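Local coordinates for telomerase reverse transcriptase (Candida tropicalis MYA-3404, PDB 6ZD1), which probably extends chromosome ends as a reverse transcriptase, adding simple DNA repeats copied from a template within the RNA component of telomerase, at residues G227-G232 / I274-Y279; S282-V287 / N429-V434; S570-P575 / L620-E625; Q591-N596 / H650-T655. All blocks are in the same frame, centred on the assembly; numbering follows the deposited sequence.

Contact 1: G227-G232 / I274-Y279; sequences GQFTNG and IFYQKY
Phe229 and Tyr276 form an offset aromatic stack that joins a type I beta turn, Gly227 to Thr230, to the long helix 263-298 in the reverse transcriptase region. The turn runs into strand 231-237 of the five-stranded mixed sheet, so the two rings tie the entrance of that strand to the helix flank. Along 274-279, Ile274 begins this turn of helix and faces away from the loop, toward Thr376. Tyr276 then carries the helix side of the contact. Its CG stands anti to the backbone N (chi1 -175°), which sends the ring outward to the turn. The ring centroids of Phe229 and Tyr276 lie 4.4 Å apart with the planes 18° from parallel. The overlap is lateral: Phe229 CD2 sits above the Tyr276 ring near its rim, and Tyr276 CD1 and CE1 extend back beneath Phe229 CB, with CE1 to CB at 3.7 Å. Tyr276 also packs on Leu281 and Val434. Past the stack, the helix has a wider pi-type turn at 277-279. Phe229 comes to meet the helix with CG anti to its carbonyl carbon (chi1 -52°), and it packs on Asp272 and Tyr273 as well. Its ring is held between two methylenes on opposite faces. Gln228 CB, from the preceding position of the turn, lies 3.9 Å above the plane over its centre. Across the contact, Tyr276 CB makes a CH-pi contact, 3.9 Å from the centroid of the Phe229 ring, and Phe229 CD2 comes to 3.4 Å from Tyr276 CG.

Contact 2: S282-V287 / N429-V434; sequences SPVRQV and NKIIEV
Helices 282-287 and 429-434 cross nearly at right angles, -100° with axes 9.9 Å apart at closest approach, and the CA atoms of Val284 and Ile431 come within 5.5 Å at the crossing. The interface is buried and wholly aliphatic. Val284 meets its partners through CG2 alone, the methyl anti to its own carbonyl carbon. It reaches Ile431 CG1 at 4.0 Å, the valine and isoleucine side chains lying alongside each other and pointing opposite ways. The same Val284 CG2 is also 4.0 Å from Val434 CB, so one methyl rests between residues a helical turn apart on the crossing helix. One turn further along the first helix, Val287 takes the other end of the isoleucine. Because Ile431 CG1 is anti to the carbonyl carbon and the chain continues almost fully extended (chi2 166°), CD1 is carried out to Val287. That methyl lies 3.7 Å from Val287 CG1 and 3.9 Å from Val287 CG2, fitting against the branch point of the valine. Away from this face, Gln286 NE2 donates back to Ser282 OG over one turn, a bent bond of 3.2 Å. Gln286 NE2 also bonds Arg372 O, and Ser282 OG bonds Glu668, which ties the flank of the helix turned from helix 428-440 to strand 368-372 and to Glu668. The reverse transcriptase helix 263-298 is thus joined to helix 428-440, with strand 423-427 lining the crossing through Ile426, which touches Val284, Val287 and Ile431, and strand 368-372 packing Tyr369 and Val371 on Val287.

Contact 3: S570-P575 / L620-E625; sequences SQFSRP and LKLTFE
The connection between strand 565-567 and helix 582-596, which leads into the C-terminal helices consistent with the telomerase thumb, lays Phe572 and Pro575 against Leu622 of helix 609-637. Leu622 is the shared partner: its CD1 meets Phe572 and its carbonyl O meets Pro575. The leucine side chain leaves the helix extended, CG anti to the carbonyl carbon and chi2 at 179°, which projects the methyl into the loop. There it touches Phe572 CB at 3.6 Å, and it approaches the backbone too, with Leu622 CD1 also 3.6 Å from Phe572 O. The phenyl ring is met at its edge, near the plane, where Phe572 CD2 is 3.9 Å from Leu622 CD1; the leucine side chain runs roughly perpendicular to the phenylalanine. One face of the ring carries Gln571 CG, 3.6 Å above the plane and toward the rim. Pro575 approaches the helix backbone instead, its CG lying 3.7 Å from Leu622 O. No hydrogen bond spans the two segments, and this join is made by van der Waals contact. On the outer helix surface Lys621 NZ and Glu625 OE2 form a long, weak salt bridge over one turn. Helix 582-596 completes the surroundings, placing Asn596 against Phe572 and Leu589 against Pro575, while Ile619 and Ala626 extend the helix 609-637 surface beneath the loop. On its other flanks that helix packs Leu620 and Phe624 against helices 642-664 and 670-684.

Contact 4: Q591-N596 / H650-T655; sequences QFYCSN and HVIIET
Tyr593 offers one ring face to Ile652, and Cys594 touches Thr655 beside it. Ile652 uses both ends of its branched chain. CG2 lies over the ring, 4.1 Å from the Tyr593 centroid and 13° off the normal, a CH-pi contact. The other branch folds back (chi2 -57°), bringing Ile652 CD1 to 3.7 Å from Tyr593 CG, near the root of the ring. Cys594 SG meets Thr655 CG2 at 4.0 Å, a looser contact of sulfur with methyl. Such packing joins helices 582-596 and 642-664 within the C-terminal helical bundle that probably corresponds to the thumb of the polymerase. Both touching pairs are buried. Thr655 is turned so that OG1 donates to Val651 O at 2.7 Å, leaving CG2 to face the cysteine. Val651 O takes two bonds, from Thr655 N and Thr655 OG1, which arrive from opposite faces of its carbonyl plane; in helix 582-596, Phe592 O likewise accepts from both Asn596 N and Asn596 ND2. The tyrosine is fixed at its far end, where its OH hydrogen-bonds Thr656 OG1, itself bonded to Ile652 O. Ile619 and Thr623 of helix 609-637 also touch its side chain. One turn before Cys594 on helix 582-596, Lys590 packs on both Ile652 and Thr655.

Contacts 1 and 2 share helix 263-298 and follow one another along it, their centres 13 Å apart. The wide turn between them is bridged by a probable hydrogen bond from Ser282 N to Gln277 O, 3.0 Å, and Tyr276 OH of contact 1 packs on Val434 CG1 of contact 2. Contacts 3 and 4, with centres 12 Å apart, interlock: Phe592 and Asn596 border the loop 570-575, and Leu620 CD2 lies 3.6 Å from Tyr593 CE1. Contacts 1 and 2 lie within the reverse transcriptase region, probably its fingers, and contacts 3 and 4 within the probable thumb; the nearest atoms of contacts 1 and 4, and of 2 and 4, are about 17 Å apart. No bound substrate marks the active site in this apo structure.

Contact 1: G227-G232 / I274-Y279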
# COMPACT_ATOMS: atom_id res chain seq x y z
N GLY A 227 26.31 -7.06 -6.62
CA GLY A 227 25.37 -5.95 -6.57
C GLY A 227 24.05 -6.35 -7.18
O GLY A 227 23.19 -5.51 -7.46
N GLN A 228 23.89 -7.66 -7.39
CA GLN A 228 22.73 -8.18 -8.11
C GLN A 228 21.42 -7.84 -7.40
O GLN A 228 20.42 -7.53 -8.05
CB GLN A 228 22.87 -9.69 -8.29
CG GLN A 228 24.13 -10.09 -9.04
CD GLN A 228 24.44 -11.57 -8.94
OE1 GLN A 228 24.10 -12.23 -7.95
NE2 GLN A 228 25.09 -12.12 -9.96
N PHE A 229 21.42 -7.88 -6.06
CA PHE A 229 20.19 -7.75 -5.29
C PHE A 229 20.22 -6.55 -4.35
O PHE A 229 19.45 -6.51 -3.38
CB PHE A 229 19.93 -9.03 -4.50
CG PHE A 229 19.97 -10.27 -5.35
CD1 PHE A 229 19.26 -10.34 -6.53
CD2 PHE A 229 20.74 -11.36 -4.96
CE1 PHE A 229 19.30 -11.48 -7.32
CE2 PHE A 229 20.79 -12.50 -5.74
CZ PHE A 229 20.07 -12.56 -6.92
N THR A 230 21.08 -5.58 -4.62
CA THR A 230 21.16 -4.37 -3.80
C THR A 230 20.91 -3.11 -4.61
O THR A 230 21.11 -2.00 -4.10
CB THR A 230 22.53 -4.29 -3.11
OG1 THR A 230 23.57 -4.47 -4.08
CG2 THR A 230 22.64 -5.35 -2.03
N ASN A 231 20.49 -3.24 -5.86
CA ASN A 231 20.19 -2.09 -6.71
C ASN A 231 18.70 -1.77 -6.65
O ASN A 231 17.86 -2.66 -6.46
CB ASN A 231 20.60 -2.35 -8.16
CG ASN A 231 22.09 -2.59 -8.30
OD1 ASN A 231 22.52 -3.42 -9.11
ND2 ASN A 231 22.89 -1.88 -7.52
N GLY A 232 18.38 -0.49 -6.80
CA GLY A 232 17.00 -0.06 -6.83
C GLY A 232 16.85 1.15 -7.72
O GLY A 232 17.81 1.86 -8.01
N ILE A 274 13.91 -13.97 -7.28
CA ILE A 274 12.82 -14.76 -6.72
C ILE A 274 13.36 -15.80 -5.75
O ILE A 274 12.79 -16.01 -4.67
CB ILE A 274 12.00 -15.41 -7.85
CG1 ILE A 274 11.24 -14.35 -8.64
CG2 ILE A 274 11.03 -16.44 -7.29
CD1 ILE A 274 10.45 -14.93 -9.80
N PHE A 275 14.46 -16.47 -6.11
CA PHE A 275 15.06 -17.42 -5.19
C PHE A 275 15.76 -16.71 -4.03
O PHE A 275 15.75 -17.21 -2.90
CB PHE A 275 16.04 -18.33 -5.93
CG PHE A 275 15.37 -19.31 -6.85
CD1 PHE A 275 16.07 -19.86 -7.91
CD2 PHE A 275 14.05 -19.67 -6.67
CE1 PHE A 275 15.47 -20.75 -8.76
CE2 PHE A 275 13.43 -20.56 -7.52
CZ PHE A 275 14.14 -21.10 -8.57
N TYR A 276 16.37 -15.56 -4.30
CA TYR A 276 16.97 -14.78 -3.23
C TYR A 276 15.91 -14.27 -2.26
O TYR A 276 16.12 -14.29 -1.04
CB TYR A 276 17.78 -13.62 -3.80
CG TYR A 276 18.55 -12.82 -2.77
CD1 TYR A 276 18.15 -11.53 -2.42
CD2 TYR A 276 19.68 -13.34 -2.16
CE1 TYR A 276 18.85 -10.80 -1.48
CE2 TYR A 276 20.39 -12.61 -1.22
CZ TYR A 276 19.97 -11.34 -0.88
OH TYR A 276 20.68 -10.62 0.05
N GLN A 277 14.77 -13.84 -2.78
CA GLN A 277 13.70 -13.36 -1.90
C GLN A 277 13.10 -14.51 -1.10
O GLN A 277 12.85 -14.37 0.10
CB GLN A 277 12.62 -12.66 -2.73
CG GLN A 277 11.51 -12.00 -1.92
CD GLN A 277 10.49 -11.31 -2.81
OE1 GLN A 277 10.32 -11.67 -3.98
NE2 GLN A 277 9.80 -10.32 -2.25
N LYS A 278 12.90 -15.67 -1.73
CA LYS A 278 12.22 -16.77 -1.06
C LYS A 278 13.11 -17.40 0.00
O LYS A 278 12.65 -17.68 1.12
CB LYS A 278 11.78 -17.82 -2.08
CG LYS A 278 11.19 -19.07 -1.44
CD LYS A 278 10.86 -20.14 -2.47
CE LYS A 278 9.89 -19.61 -3.52
NZ LYS A 278 9.62 -20.61 -4.59
N TYR A 279 14.38 -17.65 -0.32
CA TYR A 279 15.25 -18.45 0.53
C TYR A 279 16.21 -17.63 1.39
O TYR A 279 16.75 -18.17 2.37
CB TYR A 279 16.07 -19.43 -0.32
CG TYR A 279 15.24 -20.44 -1.08
CD1 TYR A 279 14.93 -20.24 -2.42
CD2 TYR A 279 14.79 -21.59 -0.47
CE1 TYR A 279 14.17 -21.16 -3.12
CE2 TYR A 279 14.03 -22.52 -1.16
CZ TYR A 279 13.73 -22.30 -2.49
OH TYR A 279 12.98 -23.22 -3.18

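Contact 2: S282-V287 / N429-V434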
# COMPACT_ATOMS: atom_id res chain seq x y z
N SER A 282 13.39 -13.48 2.88
CA SER A 282 12.25 -13.83 3.73
C SER A 282 12.68 -14.45 5.05
O SER A 282 12.16 -14.03 6.10
CB SER A 282 11.29 -14.74 2.96
OG SER A 282 10.16 -15.07 3.75
N PRO A 283 13.62 -15.41 5.10
CA PRO A 283 14.06 -15.91 6.41
C PRO A 283 14.69 -14.83 7.28
O PRO A 283 14.42 -14.79 8.48
CB PRO A 283 15.07 -17.00 6.04
CG PRO A 283 14.63 -17.47 4.71
CD PRO A 283 14.18 -16.23 4.00
N VAL A 284 15.51 -13.96 6.70
CA VAL A 284 16.15 -12.90 7.48
C VAL A 284 15.10 -12.03 8.14
O VAL A 284 15.18 -11.71 9.34
CB VAL A 284 17.11 -12.08 6.61
CG1 VAL A 284 17.48 -10.78 7.30
CG2 VAL A 284 18.36 -12.88 6.30
N ARG A 285 14.07 -11.64 7.38
CA ARG A 285 13.01 -10.82 7.96
C ARG A 285 12.22 -11.59 9.01
O ARG A 285 11.82 -11.02 10.04
CB ARG A 285 12.09 -10.30 6.85
CG ARG A 285 10.99 -9.39 7.36
CD ARG A 285 10.41 -8.52 6.26
NE ARG A 285 9.80 -9.30 5.19
CZ ARG A 285 9.10 -8.77 4.19
NH1 ARG A 285 8.91 -7.46 4.14
NH2 ARG A 285 8.58 -9.55 3.25
N GLN A 286 12.01 -12.89 8.79
CA GLN A 286 11.24 -13.68 9.76
C GLN A 286 11.98 -13.79 11.09
O GLN A 286 11.36 -13.67 12.16
CB GLN A 286 10.95 -15.08 9.21
CG GLN A 286 9.93 -15.14 8.09
CD GLN A 286 9.66 -16.56 7.65
OE1 GLN A 286 9.17 -17.38 8.42
NE2 GLN A 286 10.01 -16.87 6.40
N VAL A 287 13.29 -14.03 11.05
CA VAL A 287 14.04 -14.18 12.29
C VAL A 287 14.14 -12.85 13.02
O VAL A 287 14.02 -12.79 14.25
CB VAL A 287 15.43 -14.78 12.00
CG1 VAL A 287 16.23 -14.92 13.29
CG2 VAL A 287 15.29 -16.12 11.30
N ASN A 429 25.02 -16.17 10.94
CA ASN A 429 26.05 -15.55 10.11
C ASN A 429 25.44 -14.96 8.84
O ASN A 429 25.73 -13.81 8.48
CB ASN A 429 27.13 -16.57 9.75
CG ASN A 429 28.14 -16.01 8.76
OD1 ASN A 429 28.49 -14.83 8.81
ND2 ASN A 429 28.62 -16.86 7.85
N LYS A 430 24.61 -15.74 8.14
CA LYS A 430 23.95 -15.22 6.95
C LYS A 430 23.08 -14.01 7.29
O LYS A 430 23.10 -13.01 6.57
CB LYS A 430 23.11 -16.32 6.29
CG LYS A 430 22.58 -15.95 4.91
CD LYS A 430 23.71 -15.85 3.89
CE LYS A 430 23.18 -15.48 2.50
NZ LYS A 430 22.32 -16.55 1.92
N ILE A 431 22.33 -14.09 8.39
CA ILE A 431 21.44 -13.00 8.79
C ILE A 431 22.24 -11.72 8.99
O ILE A 431 21.88 -10.65 8.48
CB ILE A 431 20.65 -13.37 10.05
CG1 ILE A 431 19.63 -14.47 9.74
CG2 ILE A 431 19.96 -12.15 10.63
CD1 ILE A 431 19.07 -15.11 10.98
N ILE A 432 23.36 -11.81 9.72
CA ILE A 432 24.20 -10.63 9.92
C ILE A 432 24.77 -10.17 8.58
O ILE A 432 24.86 -8.96 8.32
CB ILE A 432 25.31 -10.92 10.94
CG1 ILE A 432 24.71 -11.22 12.31
CG2 ILE A 432 26.27 -9.75 11.03
CD1 ILE A 432 23.88 -10.10 12.87
N GLU A 433 25.15 -11.11 7.72
CA GLU A 433 25.76 -10.73 6.45
C GLU A 433 24.76 -10.05 5.53
O GLU A 433 25.06 -9.03 4.91
CB GLU A 433 26.36 -11.96 5.77
CG GLU A 433 27.26 -11.63 4.59
CD GLU A 433 27.87 -12.87 3.97
OE1 GLU A 433 27.13 -13.62 3.29
OE2 GLU A 433 29.08 -13.10 4.16
N VAL A 434 23.54 -10.60 5.44
CA VAL A 434 22.53 -10.02 4.56
C VAL A 434 22.06 -8.67 5.09
O VAL A 434 21.85 -7.73 4.32
CB VAL A 434 21.36 -11.00 4.39
CG1 VAL A 434 20.25 -10.38 3.54
CG2 VAL A 434 21.85 -12.29 3.75

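Contact 3: S570-P575 / L620-E625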
# COMPACT_ATOMS: atom_id res chain seq x y z
N SER A 570 -11.83 10.11 8.92
CA SER A 570 -12.06 11.01 7.79
C SER A 570 -11.13 10.73 6.61
O SER A 570 -11.36 11.28 5.53
CB SER A 570 -11.90 12.47 8.22
OG SER A 570 -12.85 12.81 9.21
N GLN A 571 -10.10 9.91 6.80
CA GLN A 571 -9.23 9.54 5.69
C GLN A 571 -10.01 8.86 4.58
O GLN A 571 -9.82 9.17 3.39
CB GLN A 571 -8.09 8.65 6.19
CG GLN A 571 -8.51 7.69 7.29
CD GLN A 571 -7.36 6.82 7.77
OE1 GLN A 571 -6.31 6.76 7.14
NE2 GLN A 571 -7.56 6.15 8.90
N PHE A 572 -10.89 7.93 4.93
CA PHE A 572 -11.80 7.28 3.99
C PHE A 572 -13.20 7.81 4.28
O PHE A 572 -13.76 7.54 5.35
CB PHE A 572 -11.74 5.76 4.13
CG PHE A 572 -10.39 5.24 4.52
CD1 PHE A 572 -9.33 5.29 3.62
CD2 PHE A 572 -10.18 4.70 5.78
CE1 PHE A 572 -8.08 4.82 3.98
CE2 PHE A 572 -8.93 4.22 6.14
CZ PHE A 572 -7.88 4.28 5.23
N SER A 573 -13.77 8.55 3.34
CA SER A 573 -14.98 9.30 3.61
C SER A 573 -16.22 8.46 3.29
O SER A 573 -16.13 7.26 3.00
CB SER A 573 -14.98 10.61 2.83
OG SER A 573 -16.10 11.41 3.18
N ARG A 574 -17.39 9.10 3.33
CA ARG A 574 -18.73 8.53 3.18
C ARG A 574 -18.79 7.52 2.03
O ARG A 574 -18.43 7.84 0.89
CB ARG A 574 -19.75 9.65 2.96
CG ARG A 574 -21.16 9.19 2.62
CD ARG A 574 -22.10 10.38 2.46
NE ARG A 574 -23.37 10.01 1.83
CZ ARG A 574 -24.38 10.86 1.63
NH1 ARG A 574 -24.27 12.13 2.01
NH2 ARG A 574 -25.50 10.44 1.05
N PRO A 575 -19.22 6.28 2.30
CA PRO A 575 -19.38 5.30 1.22
C PRO A 575 -20.61 5.51 0.34
O PRO A 575 -20.80 4.74 -0.60
CB PRO A 575 -19.48 3.96 1.98
CG PRO A 575 -18.94 4.25 3.36
CD PRO A 575 -19.32 5.66 3.63
N LEU A 620 -12.73 -2.46 5.52
CA LEU A 620 -13.85 -3.40 5.57
C LEU A 620 -14.98 -2.85 6.43
O LEU A 620 -16.14 -2.84 6.01
CB LEU A 620 -13.37 -4.75 6.11
CG LEU A 620 -12.54 -5.64 5.17
CD1 LEU A 620 -12.05 -6.89 5.90
CD2 LEU A 620 -13.35 -6.04 3.94
N LYS A 621 -14.66 -2.37 7.64
CA LYS A 621 -15.70 -1.89 8.54
C LYS A 621 -16.51 -0.77 7.91
O LYS A 621 -17.74 -0.76 7.99
CB LYS A 621 -15.09 -1.44 9.87
CG LYS A 621 -14.58 -2.57 10.74
CD LYS A 621 -13.83 -2.06 11.97
CE LYS A 621 -14.77 -1.55 13.06
NZ LYS A 621 -15.27 -0.17 12.81
N LEU A 622 -15.84 0.18 7.25
CA LEU A 622 -16.57 1.25 6.57
C LEU A 622 -17.44 0.69 5.46
O LEU A 622 -18.58 1.15 5.27
CB LEU A 622 -15.59 2.28 6.01
CG LEU A 622 -14.93 3.14 7.07
CD1 LEU A 622 -13.97 4.11 6.42
CD2 LEU A 622 -16.00 3.88 7.87
N THR A 623 -16.95 -0.32 4.75
CA THR A 623 -17.75 -0.90 3.67
C THR A 623 -18.99 -1.59 4.22
O THR A 623 -20.09 -1.39 3.71
CB THR A 623 -16.90 -1.87 2.86
OG1 THR A 623 -15.72 -1.20 2.39
CG2 THR A 623 -17.69 -2.38 1.66
N PHE A 624 -18.83 -2.37 5.29
CA PHE A 624 -19.98 -3.07 5.85
C PHE A 624 -20.90 -2.14 6.63
O PHE A 624 -22.11 -2.39 6.71
CB PHE A 624 -19.52 -4.23 6.73
CG PHE A 624 -18.96 -5.37 5.95
CD1 PHE A 624 -19.81 -6.30 5.37
CD2 PHE A 624 -17.60 -5.51 5.78
CE1 PHE A 624 -19.30 -7.35 4.64
CE2 PHE A 624 -17.08 -6.56 5.05
CZ PHE A 624 -17.93 -7.48 4.48
N GLU A 625 -20.36 -1.05 7.19
CA GLU A 625 -21.23 -0.06 7.81
C GLU A 625 -22.20 0.53 6.80
O GLU A 625 -23.33 0.86 7.15
CB GLU A 625 -20.39 1.05 8.46
CG GLU A 625 -19.82 0.70 9.83
CD GLU A 625 -18.68 1.62 10.25
OE1 GLU A 625 -18.61 2.76 9.75
OE2 GLU A 625 -17.85 1.19 11.08

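Contact 4: Q591-N596 / H650-T655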
# COMPACT_ATOMS: atom_id res chain seq x y z
N GLN A 591 -16.33 -0.17 -5.86
CA GLN A 591 -15.55 1.01 -6.24
C GLN A 591 -14.95 1.69 -5.02
O GLN A 591 -13.76 2.04 -5.03
CB GLN A 591 -16.43 1.99 -7.02
CG GLN A 591 -16.64 1.59 -8.45
CD GLN A 591 -15.33 1.42 -9.18
OE1 GLN A 591 -14.57 2.38 -9.34
NE2 GLN A 591 -15.04 0.20 -9.61
N PHE A 592 -15.74 1.87 -3.96
CA PHE A 592 -15.24 2.53 -2.76
C PHE A 592 -14.08 1.75 -2.15
O PHE A 592 -13.08 2.34 -1.73
CB PHE A 592 -16.37 2.69 -1.75
CG PHE A 592 -15.91 3.13 -0.38
CD1 PHE A 592 -15.67 4.47 -0.11
CD2 PHE A 592 -15.71 2.20 0.63
CE1 PHE A 592 -15.25 4.87 1.14
CE2 PHE A 592 -15.28 2.60 1.88
CZ PHE A 592 -15.05 3.94 2.14
N TYR A 593 -14.20 0.42 -2.10
CA TYR A 593 -13.17 -0.39 -1.46
C TYR A 593 -11.84 -0.28 -2.20
O TYR A 593 -10.80 -0.02 -1.59
CB TYR A 593 -13.63 -1.85 -1.39
CG TYR A 593 -12.73 -2.74 -0.56
CD1 TYR A 593 -12.94 -2.88 0.80
CD2 TYR A 593 -11.68 -3.44 -1.14
CE1 TYR A 593 -12.13 -3.69 1.57
CE2 TYR A 593 -10.86 -4.26 -0.38
CZ TYR A 593 -11.09 -4.37 0.98
OH TYR A 593 -10.30 -5.18 1.75
N CYS A 594 -11.87 -0.47 -3.52
CA CYS A 594 -10.63 -0.37 -4.30
C CYS A 594 -10.07 1.05 -4.28
O CYS A 594 -8.85 1.23 -4.34
CB CYS A 594 -10.86 -0.82 -5.74
SG CYS A 594 -11.33 -2.54 -5.89
N SER A 595 -10.94 2.06 -4.19
CA SER A 595 -10.45 3.43 -4.19
C SER A 595 -9.67 3.75 -2.92
O SER A 595 -8.75 4.58 -2.95
CB SER A 595 -11.62 4.41 -4.35
OG SER A 595 -11.16 5.75 -4.33
N ASN A 596 -10.00 3.09 -1.81
CA ASN A 596 -9.32 3.36 -0.55
C ASN A 596 -8.27 2.31 -0.21
O ASN A 596 -7.54 2.49 0.77
CB ASN A 596 -10.34 3.45 0.60
CG ASN A 596 -11.27 4.63 0.45
OD1 ASN A 596 -10.96 5.74 0.89
ND2 ASN A 596 -12.41 4.41 -0.18
N HIS A 650 -16.45 -12.54 -2.34
CA HIS A 650 -15.34 -13.20 -3.01
C HIS A 650 -14.52 -12.22 -3.83
O HIS A 650 -13.29 -12.29 -3.83
CB HIS A 650 -15.86 -14.34 -3.89
CG HIS A 650 -14.76 -15.15 -4.52
ND1 HIS A 650 -14.13 -14.77 -5.68
CD2 HIS A 650 -14.19 -16.32 -4.14
CE1 HIS A 650 -13.21 -15.67 -5.99
NE2 HIS A 650 -13.23 -16.62 -5.07
N VAL A 651 -15.18 -11.30 -4.54
CA VAL A 651 -14.44 -10.26 -5.26
C VAL A 651 -13.66 -9.38 -4.29
O VAL A 651 -12.49 -9.05 -4.54
CB VAL A 651 -15.40 -9.44 -6.14
CG1 VAL A 651 -14.70 -8.20 -6.66
CG2 VAL A 651 -15.91 -10.28 -7.31
N ILE A 652 -14.28 -8.99 -3.17
CA ILE A 652 -13.61 -8.12 -2.21
C ILE A 652 -12.40 -8.81 -1.59
O ILE A 652 -11.34 -8.20 -1.40
CB ILE A 652 -14.60 -7.65 -1.13
CG1 ILE A 652 -15.51 -6.54 -1.67
CG2 ILE A 652 -13.86 -7.17 0.12
CD1 ILE A 652 -14.76 -5.34 -2.21
N ILE A 653 -12.55 -10.09 -1.23
CA ILE A 653 -11.44 -10.82 -0.61
C ILE A 653 -10.33 -11.08 -1.63
O ILE A 653 -9.14 -10.94 -1.31
CB ILE A 653 -11.96 -12.13 0.01
CG1 ILE A 653 -12.91 -11.82 1.17
CG2 ILE A 653 -10.81 -12.99 0.50
CD1 ILE A 653 -13.47 -13.04 1.85
N GLU A 654 -10.70 -11.48 -2.85
CA GLU A 654 -9.70 -11.76 -3.88
C GLU A 654 -8.88 -10.52 -4.21
O GLU A 654 -7.66 -10.61 -4.40
CB GLU A 654 -10.39 -12.29 -5.14
CG GLU A 654 -10.23 -13.78 -5.37
CD GLU A 654 -8.92 -14.14 -6.06
OE1 GLU A 654 -8.10 -13.22 -6.29
OE2 GLU A 654 -8.72 -15.33 -6.38
N THR A 655 -9.53 -9.36 -4.33
CA THR A 655 -8.79 -8.14 -4.67
C THR A 655 -7.79 -7.79 -3.58
O THR A 655 -6.65 -7.41 -3.88
CB THR A 655 -9.76 -6.98 -4.91
OG1 THR A 655 -10.76 -7.37 -5.86
CG2 THR A 655 -9.00 -5.78 -5.45